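Local atomic coordinates of ricin B lectin (PDB entry 3VSF), a protein that acts as an exo-beta-1,3-galactanase, pairing a glycoside hydrolase family 43 domain with a ricin-type beta-trefoil that binds galactose. Residues S302-G307 and Y323-L328; I42-Q47 and L338-S343; I293-S298 and G351-Y356. One frame throughout, in Å; residues are numbered along the deposited sequence.

Interaction 1 joins the two middle strands of the last propeller blade, and the other two involve the small sheet 41-43, 343-347 and 352-355 beside it. Interaction 2 lies about 9 Å from interaction 1, centre to centre, and is joined to it by the side chain of Asn44, whose OD1 accepts Trp325 N at 2.9 Å. Interaction 3, its centre about 10 Å from that of interaction 1, is tied to it through Ser302, which bonds both Val295 and Gly351. Interaction 2 comes nearest the trefoil's galactose site: the side chains of Tyr340 and Asn440 are about 6 Å apart. Asn440 binds galactose in another structure of the protein; here the site holds no sugar. Interaction 3 lies away from it.

Interaction 1: S302-G307 and Y323-L328; sequences SYLYMG and YVWLPL
Tyr305 stands across from Leu326 as a hydrogen-bonded pair, and Leu304 across from Pro327 as a non-hydrogen-bonded one, in the two central antiparallel strands of the last four-stranded blade of the five-bladed beta-propeller of family 43. The axes of the two segments come within 4.5 Å and run at 145°, antiparallel with a marked twist. Tyr305 N donates to Leu326 O at 2.7 Å, and Leu326 N returns the bond to Tyr305 O at 3.1 Å. Leu328 N reaches Tyr303 O at 2.7 Å, while both bonds linking Gly307 and Val324 are weak. Proline suits position 327, because a non-hydrogen-bonded pair calls for no N-H directed at strand 301-309, and proline's lack of one costs nothing on that side.

On the face that carries Leu304, Met306 and Trp325, the indole is the centrepiece. With CG beside its own backbone N (chi1 -70°), Trp325 stands up from the sheet and offers one face to Met306. The extended Met306 chain lies alongside it, pointing the same way; CG sits over the five-membered ring, 4.1 Å from its centroid, in a CH-pi contact. SD is farther out, 5.0 Å from that centroid and oblique, a Met-aromatic contact. Leu304 comes to the six-membered part of the indole, CD2 lying 3.9 Å from CE3 of Trp325. Phe48, Trp72 and Met63 add further contacts to this indole.

The other face bears Tyr305, whose phenol end runs past Gly307, where no side chain competes for the space, to a hydrogen bond with Ser287. Leu326 N lies in the plane of the Tyr305 ring, at its edge, and CD2 of that ring rests 4.1 Å from Leu326 CB.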
# COMPACT_ATOMS: atom_id res chain seq x y z
N SER A 302 4.96 2.13 12.40
CA SER A 302 4.84 1.46 11.11
C SER A 302 3.71 2.08 10.30
O SER A 302 2.57 2.15 10.75
CB SER A 302 4.60 -0.04 11.29
OG SER A 302 5.67 -0.65 11.98
N TYR A 303 4.03 2.52 9.09
CA TYR A 303 3.04 3.17 8.23
C TYR A 303 2.21 2.15 7.45
O TYR A 303 2.75 1.31 6.73
CB TYR A 303 3.72 4.15 7.27
CG TYR A 303 4.30 5.36 7.97
CD1 TYR A 303 3.68 6.60 7.86
CD2 TYR A 303 5.44 5.26 8.75
CE1 TYR A 303 4.20 7.71 8.50
CE2 TYR A 303 5.96 6.37 9.40
CZ TYR A 303 5.34 7.59 9.27
OH TYR A 303 5.86 8.69 9.91
N LEU A 304 0.89 2.23 7.60
CA LEU A 304 -0.02 1.30 6.94
C LEU A 304 -0.55 1.86 5.63
O LEU A 304 -0.98 3.01 5.55
CB LEU A 304 -1.19 0.95 7.86
CG LEU A 304 -2.33 0.14 7.23
CD1 LEU A 304 -1.81 -1.18 6.69
CD2 LEU A 304 -3.45 -0.08 8.23
N TYR A 305 -0.52 1.03 4.59
CA TYR A 305 -1.05 1.41 3.28
C TYR A 305 -2.43 0.79 3.07
O TYR A 305 -2.63 -0.40 3.30
CB TYR A 305 -0.10 0.96 2.17
CG TYR A 305 -0.75 0.86 0.81
CD1 TYR A 305 -0.73 1.94 -0.07
CD2 TYR A 305 -1.40 -0.30 0.40
CE1 TYR A 305 -1.32 1.86 -1.32
CE2 TYR A 305 -1.99 -0.39 -0.84
CZ TYR A 305 -1.95 0.69 -1.70
OH TYR A 305 -2.55 0.60 -2.93
N MET A 306 -3.37 1.61 2.61
CA MET A 306 -4.71 1.13 2.30
C MET A 306 -5.00 1.30 0.82
O MET A 306 -4.66 2.32 0.22
CB MET A 306 -5.76 1.90 3.11
CG MET A 306 -5.55 1.83 4.60
SD MET A 306 -6.79 2.77 5.49
CE MET A 306 -6.12 2.67 7.14
N GLY A 307 -5.63 0.29 0.23
CA GLY A 307 -5.96 0.33 -1.18
C GLY A 307 -7.32 -0.27 -1.46
O GLY A 307 -7.95 -0.85 -0.58
N TYR A 323 -10.39 -5.16 -0.38
CA TYR A 323 -9.38 -4.26 0.18
C TYR A 323 -7.99 -4.88 0.17
O TYR A 323 -7.84 -6.10 0.24
CB TYR A 323 -9.76 -3.84 1.60
CG TYR A 323 -11.19 -3.37 1.73
CD1 TYR A 323 -11.56 -2.10 1.31
CD2 TYR A 323 -12.17 -4.19 2.27
CE1 TYR A 323 -12.86 -1.66 1.42
CE2 TYR A 323 -13.48 -3.76 2.39
CZ TYR A 323 -13.82 -2.49 1.97
OH TYR A 323 -15.12 -2.06 2.08
N VAL A 324 -6.97 -4.03 0.09
CA VAL A 324 -5.59 -4.47 0.11
C VAL A 324 -4.76 -3.62 1.07
O VAL A 324 -4.49 -2.45 0.79
CB VAL A 324 -4.95 -4.41 -1.29
CG1 VAL A 324 -3.45 -4.65 -1.22
CG2 VAL A 324 -5.61 -5.41 -2.22
N TRP A 325 -4.38 -4.20 2.20
CA TRP A 325 -3.56 -3.49 3.18
C TRP A 325 -2.14 -4.03 3.21
O TRP A 325 -1.92 -5.24 3.30
CB TRP A 325 -4.19 -3.58 4.57
CG TRP A 325 -5.45 -2.77 4.71
CD1 TRP A 325 -6.13 -2.13 3.72
CD2 TRP A 325 -6.17 -2.51 5.92
NE1 TRP A 325 -7.23 -1.49 4.23
CE2 TRP A 325 -7.28 -1.71 5.58
CE3 TRP A 325 -5.99 -2.88 7.26
CZ2 TRP A 325 -8.20 -1.27 6.53
CZ3 TRP A 325 -6.90 -2.44 8.20
CH2 TRP A 325 -7.99 -1.65 7.83
N LEU A 326 -1.17 -3.13 3.14
CA LEU A 326 0.23 -3.50 3.14
C LEU A 326 1.04 -2.50 3.96
O LEU A 326 0.62 -1.36 4.13
CB LEU A 326 0.77 -3.53 1.71
CG LEU A 326 0.04 -4.44 0.71
CD1 LEU A 326 0.51 -4.16 -0.70
CD2 LEU A 326 0.22 -5.90 1.07
N PRO A 327 2.19 -2.93 4.48
CA PRO A 327 3.07 -2.02 5.22
C PRO A 327 3.89 -1.15 4.27
O PRO A 327 4.41 -1.65 3.28
CB PRO A 327 3.99 -2.98 5.99
CG PRO A 327 4.06 -4.18 5.12
CD PRO A 327 2.70 -4.32 4.49
N LEU A 328 3.99 0.13 4.58
CA LEU A 328 4.82 1.04 3.80
C LEU A 328 6.17 1.21 4.49
O LEU A 328 6.27 1.88 5.52
CB LEU A 328 4.14 2.40 3.64
CG LEU A 328 4.91 3.45 2.83
CD1 LEU A 328 5.13 2.97 1.41
CD2 LEU A 328 4.18 4.78 2.84

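Interaction 2: I42-Q47 and L338-S343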
# COMPACT_ATOMS: atom_id res chain seq x y z
N ILE A 42 -4.43 -10.37 8.47
CA ILE A 42 -5.35 -9.92 7.43
C ILE A 42 -5.06 -10.61 6.11
O ILE A 42 -3.90 -10.84 5.76
CB ILE A 42 -5.25 -8.40 7.22
CG1 ILE A 42 -5.38 -7.66 8.55
CG2 ILE A 42 -6.30 -7.93 6.23
CD1 ILE A 42 -5.25 -6.16 8.43
N VAL A 43 -6.11 -10.95 5.37
CA VAL A 43 -5.96 -11.59 4.07
C VAL A 43 -6.33 -10.62 2.95
O VAL A 43 -7.50 -10.29 2.76
CB VAL A 43 -6.83 -12.85 3.95
CG1 VAL A 43 -6.60 -13.53 2.62
CG2 VAL A 43 -6.55 -13.80 5.10
N ASN A 44 -5.33 -10.16 2.20
CA ASN A 44 -5.56 -9.22 1.11
C ASN A 44 -6.32 -9.84 -0.05
O ASN A 44 -6.41 -11.06 -0.17
CB ASN A 44 -4.23 -8.63 0.62
CG ASN A 44 -3.57 -7.74 1.65
OD1 ASN A 44 -4.25 -7.05 2.41
ND2 ASN A 44 -2.25 -7.76 1.69
N GLY A 45 -6.88 -8.99 -0.90
CA GLY A 45 -7.66 -9.44 -2.04
C GLY A 45 -9.01 -9.99 -1.62
O GLY A 45 -9.64 -10.75 -2.35
N THR A 46 -9.45 -9.61 -0.42
CA THR A 46 -10.73 -10.07 0.11
C THR A 46 -11.52 -8.91 0.71
O THR A 46 -11.03 -7.78 0.78
CB THR A 46 -10.55 -11.14 1.20
OG1 THR A 46 -10.08 -10.53 2.40
CG2 THR A 46 -9.56 -12.20 0.74
N GLN A 47 -12.74 -9.20 1.15
CA GLN A 47 -13.56 -8.21 1.84
C GLN A 47 -13.60 -8.51 3.33
O GLN A 47 -14.24 -9.47 3.76
CB GLN A 47 -14.98 -8.19 1.27
CG GLN A 47 -15.07 -7.64 -0.15
CD GLN A 47 -16.50 -7.49 -0.62
OE1 GLN A 47 -17.40 -8.19 -0.15
NE2 GLN A 47 -16.71 -6.58 -1.56
N LEU A 338 7.09 -0.77 -0.99
CA LEU A 338 5.73 -1.24 -0.77
C LEU A 338 5.60 -2.69 -1.23
O LEU A 338 5.25 -2.95 -2.38
CB LEU A 338 4.73 -0.34 -1.50
CG LEU A 338 3.25 -0.44 -1.10
CD1 LEU A 338 2.55 -1.58 -1.83
CD2 LEU A 338 3.10 -0.58 0.41
N PRO A 339 5.89 -3.63 -0.32
CA PRO A 339 5.86 -5.07 -0.63
C PRO A 339 4.45 -5.63 -0.59
O PRO A 339 3.59 -5.09 0.09
CB PRO A 339 6.69 -5.66 0.51
CG PRO A 339 6.41 -4.75 1.66
CD PRO A 339 6.28 -3.37 1.07
N TYR A 340 4.23 -6.72 -1.33
CA TYR A 340 2.93 -7.39 -1.30
C TYR A 340 3.00 -8.71 -0.54
O TYR A 340 3.71 -9.63 -0.94
CB TYR A 340 2.41 -7.64 -2.72
CG TYR A 340 1.16 -8.50 -2.75
CD1 TYR A 340 -0.09 -7.94 -2.53
CD2 TYR A 340 1.24 -9.86 -2.99
CE1 TYR A 340 -1.23 -8.72 -2.55
CE2 TYR A 340 0.10 -10.65 -3.02
CZ TYR A 340 -1.13 -10.07 -2.79
OH TYR A 340 -2.27 -10.85 -2.82
N TYR A 341 2.25 -8.79 0.55
CA TYR A 341 2.11 -10.02 1.30
C TYR A 341 0.68 -10.51 1.18
O TYR A 341 -0.26 -9.78 1.47
CB TYR A 341 2.46 -9.79 2.77
CG TYR A 341 3.83 -9.19 3.00
CD1 TYR A 341 4.92 -9.57 2.23
CD2 TYR A 341 4.02 -8.22 3.98
CE1 TYR A 341 6.17 -9.02 2.44
CE2 TYR A 341 5.27 -7.67 4.20
CZ TYR A 341 6.34 -8.07 3.43
OH TYR A 341 7.58 -7.51 3.64
N ASP A 342 0.50 -11.76 0.73
CA ASP A 342 -0.83 -12.32 0.58
C ASP A 342 -1.55 -12.33 1.93
O ASP A 342 -2.78 -12.32 1.99
CB ASP A 342 -0.76 -13.73 0.00
CG ASP A 342 -2.07 -14.17 -0.61
OD1 ASP A 342 -2.30 -13.88 -1.81
OD2 ASP A 342 -2.88 -14.81 0.10
N SER A 343 -0.77 -12.33 3.00
CA SER A 343 -1.30 -12.25 4.36
C SER A 343 -0.41 -11.35 5.21
O SER A 343 0.82 -11.48 5.19
CB SER A 343 -1.40 -13.64 4.99
OG SER A 343 -2.27 -14.48 4.25
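The edge strand 41-43 of a three-stranded antiparallel sheet ends at Val43, which lies beside Ser343, the first residue of strand 343-347, as a non-hydrogen-bonded pair, their CA atoms 4.7 Å apart. Next to this pair, Ile42 O receives a CA-H...O contact from Ser343 CA at 3.3 Å. Beyond Val43, Asn44 takes over as the main link to the loop 340-342. Its backbone N makes a weak hydrogen bond to Asp342 O at 3.3 Å. Its CG turns anti to its own carbonyl carbon (chi1 -67°), which carries the amide to the loop, where ND2 gives a bent, weak bond to Tyr341 O at 2.8 Å.

This buried amide bridges the loop leading into strand 343-347 and the last propeller blade, since its OD1 accepts Trp325 N from strand 322-330. Asparagine suits the place by offering a donor and an acceptor on one short, flat group. The turn that follows passes through Gly45, with positive phi, and brings Thr46 OG1 back to Val43 O at 2.6 Å.

In the loop, Tyr340 reaches along to its neighbour: OH donates to Asp342 OD1 at 3.2 Å, coming from above the carboxylate plane by 46°. The other end of Tyr340 looks to the trefoil, its backbone O accepting Ser439 OG. Asn44 CB approaches Tyr340 CE1 obliquely at 4.4 Å.

Interaction 3: I293-S298 and G351-Y356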
# COMPACT_ATOMS: atom_id res chain seq x y z
N ILE A 293 -1.79 5.84 6.91
CA ILE A 293 -1.66 6.34 8.28
C ILE A 293 -0.51 5.70 9.05
O ILE A 293 -0.23 4.52 8.89
CB ILE A 293 -2.96 6.15 9.10
CG1 ILE A 293 -3.81 5.03 8.50
CG2 ILE A 293 -3.73 7.46 9.18
CD1 ILE A 293 -3.21 3.66 8.66
N PRO A 294 0.16 6.50 9.90
CA PRO A 294 1.20 6.00 10.79
C PRO A 294 0.60 5.21 11.95
O PRO A 294 -0.25 5.74 12.66
CB PRO A 294 1.86 7.28 11.32
CG PRO A 294 1.39 8.38 10.41
CD PRO A 294 0.04 7.96 9.96
N VAL A 295 1.04 3.97 12.12
CA VAL A 295 0.60 3.16 13.25
C VAL A 295 1.68 3.14 14.33
O VAL A 295 2.71 2.48 14.17
CB VAL A 295 0.27 1.72 12.83
CG1 VAL A 295 -0.19 0.91 14.03
CG2 VAL A 295 -0.80 1.72 11.74
N GLN A 296 1.44 3.87 15.41
CA GLN A 296 2.44 4.03 16.46
C GLN A 296 2.20 3.07 17.62
O GLN A 296 1.07 2.84 18.03
CB GLN A 296 2.44 5.48 16.96
CG GLN A 296 3.54 5.81 17.95
CD GLN A 296 3.75 7.30 18.11
OE1 GLN A 296 3.74 8.05 17.12
NE2 GLN A 296 3.92 7.76 19.34
N GLY A 297 3.29 2.50 18.14
CA GLY A 297 3.21 1.56 19.24
C GLY A 297 4.41 1.63 20.17
O GLY A 297 5.16 2.61 20.16
N SER A 298 4.60 0.58 20.96
CA SER A 298 5.70 0.53 21.92
C SER A 298 7.06 0.34 21.25
O SER A 298 8.05 0.93 21.67
CB SER A 298 5.46 -0.59 22.94
OG SER A 298 5.33 -1.85 22.31
N GLY A 351 3.12 -1.49 17.44
CA GLY A 351 3.37 -0.65 16.29
C GLY A 351 4.20 -1.37 15.25
O GLY A 351 5.17 -0.83 14.72
N ILE A 352 3.82 -2.61 14.96
CA ILE A 352 4.56 -3.44 14.01
C ILE A 352 3.65 -4.01 12.92
O ILE A 352 2.63 -4.63 13.22
CB ILE A 352 5.27 -4.61 14.72
CG1 ILE A 352 6.32 -4.08 15.70
CG2 ILE A 352 5.92 -5.53 13.70
CD1 ILE A 352 7.06 -5.16 16.45
N ILE A 353 4.04 -3.80 11.67
CA ILE A 353 3.31 -4.35 10.54
C ILE A 353 4.25 -5.15 9.64
O ILE A 353 5.12 -4.58 8.98
CB ILE A 353 2.62 -3.25 9.70
CG1 ILE A 353 1.82 -2.31 10.61
CG2 ILE A 353 1.73 -3.87 8.64
CD1 ILE A 353 1.17 -1.17 9.87
N SER A 354 4.09 -6.47 9.63
CA SER A 354 4.97 -7.33 8.86
C SER A 354 4.22 -8.44 8.13
O SER A 354 2.99 -8.48 8.15
CB SER A 354 6.05 -7.94 9.76
OG SER A 354 5.47 -8.78 10.75
N GLU A 355 4.97 -9.33 7.50
CA GLU A 355 4.39 -10.44 6.75
C GLU A 355 3.98 -11.57 7.68
O GLU A 355 4.62 -11.80 8.71
CB GLU A 355 5.39 -10.95 5.71
CG GLU A 355 4.86 -12.10 4.86
CD GLU A 355 5.91 -12.64 3.90
OE1 GLU A 355 5.53 -13.37 2.96
OE2 GLU A 355 7.10 -12.33 4.08
N TYR A 356 2.90 -12.26 7.33
CA TYR A 356 2.48 -13.44 8.08
C TYR A 356 2.93 -14.71 7.39
O TYR A 356 2.49 -15.02 6.29
CB TYR A 356 0.96 -13.45 8.27
CG TYR A 356 0.44 -14.76 8.81
CD1 TYR A 356 0.65 -15.13 10.13
CD2 TYR A 356 -0.27 -15.64 8.00
CE1 TYR A 356 0.17 -16.32 10.63
CE2 TYR A 356 -0.75 -16.84 8.49
CZ TYR A 356 -0.53 -17.18 9.81
OH TYR A 356 -1.00 -18.37 10.30
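Ile353 and Val295 meet where the small sheet packs against the first strand of the last propeller blade, 288-296. At CB, the Ile353 side chain leaves its strand toward Val295 and divides. The CG2 branch turns to the ring of Pro327. The CG1 branch lies beside the backbone N (chi1 -50°) and passes the CB of Ser302. From there the chain stays extended and delivers CD1 to the contact, 4.0 Å from Val295 CG2, with Leu304 at its flank. The two side chains cross at about a right angle and touch through CG2 of Val295 and CD1 of Ile353. Branched aliphatic residues fit here because each can fill several directions at once: Ile353 also packs on Val344 and Ile346, and Val295 on Leu94.

The backbones come together at two glycines. Gly297 CA lies 3.5 Å from Gly351 N, and the two CA atoms are 3.7 Å apart, an approach that suits residues without side chains. Val295 O faces Gly351 CA at 3.8 Å. Gly351 also has a positive phi of 78°, as is usual for the first residue of a G1 beta bulge, which it forms with Ile352 opposite the end of strand 343-347.

Between the two segments themselves the contact is apolar at the side chains and van der Waals between the backbones, which implies that it depends on shape and burial, while hydrogen bonds to neighbouring strands, such as Ser302 OG of strand 301-309 to Gly351 O in the bulge, probably set its alignment.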